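CDP-4-keto-6-deoxy-D-glucose-3-dehydrase (Yersinia pseudotuberculosis, PDB 3BB8) uses pyridoxal 5'-phosphate in what is probably the C-3 dehydration of CDP-4-keto-6-deoxy-D-glucose, a step in making lipopolysaccharide sugars. Local coordinates at residues R374-G379 with T408-I413; H166-L171 with S343-P348. The protein carries 1 engineered substitution. One frame throughout, in Å; residues are numbered along the deposited sequence.

Contact 1 (R374-G379 with T408-I413); sequences RLLFAG and TFWIGI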
# COMPACT_ATOMS: atom_id res chain seq x y z
N ARG A 374 13.42 -11.79 19.50
CA ARG A 374 13.19 -11.81 18.07
C ARG A 374 14.50 -12.14 17.40
O ARG A 374 15.55 -11.65 17.82
CB ARG A 374 12.71 -10.43 17.57
CG ARG A 374 11.34 -10.01 18.04
CD ARG A 374 10.28 -10.83 17.35
NE ARG A 374 8.94 -10.45 17.78
CZ ARG A 374 8.36 -10.86 18.90
NH1 ARG A 374 9.01 -11.67 19.74
NH2 ARG A 374 7.13 -10.46 19.19
N LEU A 375 14.46 -12.95 16.35
CA LEU A 375 15.68 -13.24 15.64
C LEU A 375 15.93 -12.00 14.77
O LEU A 375 15.03 -11.16 14.63
CB LEU A 375 15.51 -14.51 14.79
CG LEU A 375 15.18 -15.77 15.61
CD1 LEU A 375 15.41 -17.01 14.75
CD2 LEU A 375 16.06 -15.85 16.87
N LEU A 376 17.13 -11.85 14.21
CA LEU A 376 17.44 -10.69 13.40
C LEU A 376 16.81 -10.75 12.00
O LEU A 376 17.51 -10.77 10.97
CB LEU A 376 18.96 -10.51 13.30
CG LEU A 376 19.45 -9.14 12.80
CD1 LEU A 376 18.78 -8.06 13.59
CD2 LEU A 376 20.96 -9.02 12.94
N PHE A 377 15.48 -10.79 11.98
CA PHE A 377 14.69 -10.84 10.75
C PHE A 377 15.10 -12.06 9.93
O PHE A 377 15.24 -13.15 10.47
CB PHE A 377 14.87 -9.55 9.94
CG PHE A 377 14.59 -8.29 10.72
CD1 PHE A 377 13.44 -8.20 11.51
CD2 PHE A 377 15.48 -7.23 10.72
CE1 PHE A 377 13.19 -7.06 12.29
CE2 PHE A 377 15.25 -6.08 11.50
CZ PHE A 377 14.10 -6.00 12.28
N ALA A 378 15.29 -11.89 8.63
CA ALA A 378 15.65 -13.02 7.77
C ALA A 378 16.95 -13.77 8.09
O ALA A 378 17.21 -14.84 7.53
CB ALA A 378 15.65 -12.57 6.31
N GLY A 379 17.77 -13.22 8.98
CA GLY A 379 19.03 -13.87 9.31
C GLY A 379 19.96 -13.81 8.11
O GLY A 379 20.88 -13.00 8.07
N THR A 408 22.33 -15.05 16.67
CA THR A 408 21.87 -13.74 17.11
C THR A 408 20.37 -13.62 17.37
O THR A 408 19.57 -14.38 16.85
CB THR A 408 22.29 -12.66 16.09
OG1 THR A 408 23.69 -12.76 15.86
CG2 THR A 408 21.97 -11.26 16.61
N PHE A 409 20.01 -12.65 18.20
CA PHE A 409 18.63 -12.38 18.53
C PHE A 409 18.62 -11.03 19.24
O PHE A 409 19.67 -10.54 19.64
CB PHE A 409 18.06 -13.49 19.42
CG PHE A 409 18.57 -13.46 20.84
CD1 PHE A 409 17.85 -12.80 21.84
CD2 PHE A 409 19.76 -14.09 21.18
CE1 PHE A 409 18.31 -12.77 23.16
CE2 PHE A 409 20.23 -14.07 22.49
CZ PHE A 409 19.50 -13.40 23.48
N TRP A 410 17.45 -10.41 19.38
CA TRP A 410 17.39 -9.13 20.06
C TRP A 410 16.22 -9.05 21.02
O TRP A 410 15.24 -9.78 20.88
CB TRP A 410 17.33 -7.96 19.06
CG TRP A 410 16.21 -8.01 18.04
CD1 TRP A 410 16.20 -8.71 16.88
CD2 TRP A 410 14.98 -7.28 18.08
NE1 TRP A 410 15.04 -8.47 16.18
CE2 TRP A 410 14.27 -7.59 16.90
CE3 TRP A 410 14.40 -6.39 19.00
CZ2 TRP A 410 13.01 -7.05 16.61
CZ3 TRP A 410 13.15 -5.85 18.72
CH2 TRP A 410 12.47 -6.19 17.53
N ILE A 411 16.32 -8.16 22.00
CA ILE A 411 15.24 -7.93 22.94
C ILE A 411 14.94 -6.44 23.09
O ILE A 411 15.46 -5.61 22.34
CB ILE A 411 15.56 -8.51 24.33
CG1 ILE A 411 16.81 -7.85 24.91
CG2 ILE A 411 15.74 -10.02 24.24
CD1 ILE A 411 17.49 -8.66 25.99
N GLY A 412 14.09 -6.10 24.05
CA GLY A 412 13.32 -4.87 24.00
C GLY A 412 13.95 -3.76 24.82
O GLY A 412 14.25 -3.94 26.00
N ILE A 413 14.16 -2.61 24.20
CA ILE A 413 14.59 -1.41 24.91
C ILE A 413 13.74 -0.20 24.53
O ILE A 413 14.15 0.95 24.72
CB ILE A 413 16.08 -1.13 24.55
CG1 ILE A 413 16.33 -1.35 23.06
CG2 ILE A 413 16.99 -1.99 25.42
CD1 ILE A 413 15.71 -0.29 22.17

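Contact 2 (H166-L171 with S343-P348); sequences HTLGNL and SWFGFP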
# COMPACT_ATOMS: atom_id res chain seq x y z
N HIS A 166 20.02 0.84 8.14
CA HIS A 166 20.79 1.08 9.36
C HIS A 166 20.14 0.11 10.34
O HIS A 166 19.22 0.45 11.07
CB HIS A 166 20.63 2.54 9.83
CG HIS A 166 21.36 3.53 8.98
ND1 HIS A 166 20.74 4.26 7.98
CD2 HIS A 166 22.67 3.87 8.93
CE1 HIS A 166 21.64 4.99 7.35
NE2 HIS A 166 22.82 4.78 7.91
N THR A 167 20.64 -1.12 10.30
CA THR A 167 20.10 -2.22 11.11
C THR A 167 19.90 -1.96 12.59
O THR A 167 20.83 -1.60 13.29
CB THR A 167 20.97 -3.47 10.92
OG1 THR A 167 21.06 -3.75 9.51
CG2 THR A 167 20.35 -4.67 11.62
N LEU A 168 18.67 -2.17 13.03
CA LEU A 168 18.26 -1.99 14.41
C LEU A 168 18.55 -0.63 15.04
O LEU A 168 18.65 -0.51 16.27
CB LEU A 168 18.86 -3.10 15.28
CG LEU A 168 18.32 -4.51 14.99
CD1 LEU A 168 19.09 -5.54 15.83
CD2 LEU A 168 16.83 -4.56 15.30
N GLY A 169 18.67 0.41 14.22
CA GLY A 169 18.94 1.73 14.75
C GLY A 169 20.42 2.07 14.67
O GLY A 169 20.79 3.24 14.57
N ASN A 170 21.26 1.04 14.71
CA ASN A 170 22.69 1.27 14.63
C ASN A 170 22.99 1.68 13.19
O ASN A 170 22.37 1.19 12.25
CB ASN A 170 23.46 0.01 15.04
CG ASN A 170 24.94 0.29 15.30
OD1 ASN A 170 25.31 1.39 15.73
ND2 ASN A 170 25.78 -0.71 15.06
N LEU A 171 23.95 2.58 13.02
CA LEU A 171 24.29 3.11 11.70
C LEU A 171 25.43 2.32 11.07
O LEU A 171 26.42 2.00 11.73
CB LEU A 171 24.67 4.59 11.80
CG LEU A 171 23.62 5.52 12.40
CD1 LEU A 171 23.78 5.62 13.91
CD2 LEU A 171 23.69 6.90 11.76
N SER A 343 19.89 5.69 17.45
CA SER A 343 18.59 5.57 18.11
C SER A 343 18.10 4.13 18.10
O SER A 343 17.34 3.73 17.22
CB SER A 343 17.56 6.48 17.44
OG SER A 343 16.30 6.38 18.08
N TRP A 344 18.54 3.35 19.08
CA TRP A 344 18.26 1.92 19.12
C TRP A 344 16.80 1.53 18.94
O TRP A 344 15.90 2.09 19.56
CB TRP A 344 18.82 1.29 20.40
CG TRP A 344 20.31 1.42 20.50
CD1 TRP A 344 21.00 2.37 21.20
CD2 TRP A 344 21.29 0.65 19.79
NE1 TRP A 344 22.35 2.25 20.96
CE2 TRP A 344 22.55 1.20 20.10
CE3 TRP A 344 21.22 -0.44 18.93
CZ2 TRP A 344 23.74 0.69 19.57
CZ3 TRP A 344 22.40 -0.95 18.39
CH2 TRP A 344 23.65 -0.39 18.72
N PHE A 345 16.60 0.55 18.05
CA PHE A 345 15.29 -0.00 17.73
C PHE A 345 15.07 -1.18 18.67
O PHE A 345 13.96 -1.39 19.18
CB PHE A 345 15.27 -0.46 16.27
CG PHE A 345 14.02 -1.19 15.87
CD1 PHE A 345 13.93 -2.58 15.99
CD2 PHE A 345 12.92 -0.50 15.36
CE1 PHE A 345 12.77 -3.26 15.60
CE2 PHE A 345 11.76 -1.17 14.98
CZ PHE A 345 11.69 -2.55 15.10
N GLY A 346 16.14 -1.94 18.87
CA GLY A 346 16.10 -3.10 19.74
C GLY A 346 17.49 -3.34 20.28
O GLY A 346 18.43 -2.64 19.91
N PHE A 347 17.64 -4.35 21.13
CA PHE A 347 18.93 -4.69 21.74
C PHE A 347 19.43 -6.03 21.20
O PHE A 347 19.00 -7.09 21.66
CB PHE A 347 18.75 -4.78 23.26
CG PHE A 347 20.03 -4.78 24.03
CD1 PHE A 347 20.70 -3.58 24.29
CD2 PHE A 347 20.57 -5.97 24.53
CE1 PHE A 347 21.88 -3.56 25.03
CE2 PHE A 347 21.74 -5.96 25.27
CZ PHE A 347 22.40 -4.76 25.53
N PRO A 348 20.34 -6.01 20.22
CA PRO A 348 20.89 -7.23 19.61
C PRO A 348 21.98 -7.94 20.43
O PRO A 348 22.96 -7.32 20.87
CB PRO A 348 21.42 -6.74 18.27
CG PRO A 348 21.96 -5.38 18.63
CD PRO A 348 20.86 -4.81 19.52

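Contact 1 (R374-G379 with T408-I413)
An antiparallel beta bridge between Arg374 and Trp410 ties the loop after helix 359-368 to strand 408-411, an outer strand of a three-stranded antiparallel sheet. It is a hydrogen-bonded pair: Arg374 N donates to Trp410 O (3.0 Å), and Trp410 N donates to Arg374 O (2.8 Å). The indole of Trp410 then reaches across the loop. With Trp410 CG lodged between backbone N and carbonyl carbon (chi1 55°), the ring lies beneath Arg374, whose CB sits over one face in a CH-pi contact, 3.6 Å from the centroid of the five-membered ring of Trp410. Arg374 CG continues over the rim of the six-membered ring, 3.7 Å from Trp410 CZ2, before the arginine chain bends at chi2 and carries the guanidinium away. At the indole edge, NE1 makes a weak, bent bond to Leu375 O (3.1 Å, 127° at the hydrogen). Leu376 CD1 approaches Trp410 CD1 from the side of the ring away from Arg374. The indole edge also points at the face of Phe377, the planes being 63° apart. Leu375 CD2 rests against Phe409 CB (4.0 Å). Phe377 closes the inverse gamma turn centred on Leu376, and its carbonyl O is hydrogen-bonded to Tyr276 OH of the second subunit. In this aspartate aminotransferase fold Phe377 lines the pyridoxal phosphate pocket, and Trp410 packs on it, T-shaped, as a second-shell residue.

Contact 2 (H166-L171 with S343-P348)
Leu168 and Phe345 meet where the contact is tightest. Leu168 O accepts a nearly straight hydrogen bond from Phe345 N (2.9 Å, 165° at the hydrogen), although the donor stands well above the carbonyl plane. Phe345 CB lies 3.4 Å from the same Leu168 O, and CD2 of the leucine crosses to CD1 of the phenylalanine ring at 3.6 Å. Gly169 has no side chain to hold the backbones apart: its CA comes within 4.4 Å of Trp344 CA and makes a CA-H...O contact with Ser343 O. The loop 166-171 follows strand 159-165 of the large central sheet of the aspartate aminotransferase fold, while 343-348 runs into strand 347-351 of the smaller antiparallel sheet, so the contact joins the two sheets close to the cofactor. Asn170 flanks Trp344 alongside, its amide plane only 22° from that of the indole. Asn170 CB meets Trp344 CZ3 at 3.6 Å, and chi1 (-166°, Asn170 CG anti to its N) lays the amide carbon along Trp344 CH2. Asn170 OD1 accepts a hydrogen bond from Thr337 N, and its ND2 donates one to Thr143 O. Packing is looser toward Pro348, where the backbones diverge and, of the Leu168 methyls, CD1 meets Pro348 CB at 3.6 Å. Even this side is buried, with Leu376 next to Leu168. The Phe345 ring leads away from the loop, and its side chain packs on cofactor-binding Asp194.

In the fold
Both contacts are buried, and both reach the same small antiparallel sheet, in which strands 347-351 and 408-411 are neighbours. Their centres lie 10 Å apart, and they touch directly: Leu376 packs on Leu168, and the indole of Trp410 meets the Phe345 ring. Contact 1 is held by a paired backbone bridge and an indole that takes arginine on one face and turns its edge to phenylalanine, and it also abuts the second subunit. Contact 2 lies closer to the centre of the chain, touches no other subunit, and relies on one backbone bond, a close glycine approach and leucine packing. Each sends a phenylalanine toward the cofactor: Phe377 touches it, whereas Phe345 stays about 5 Å from it.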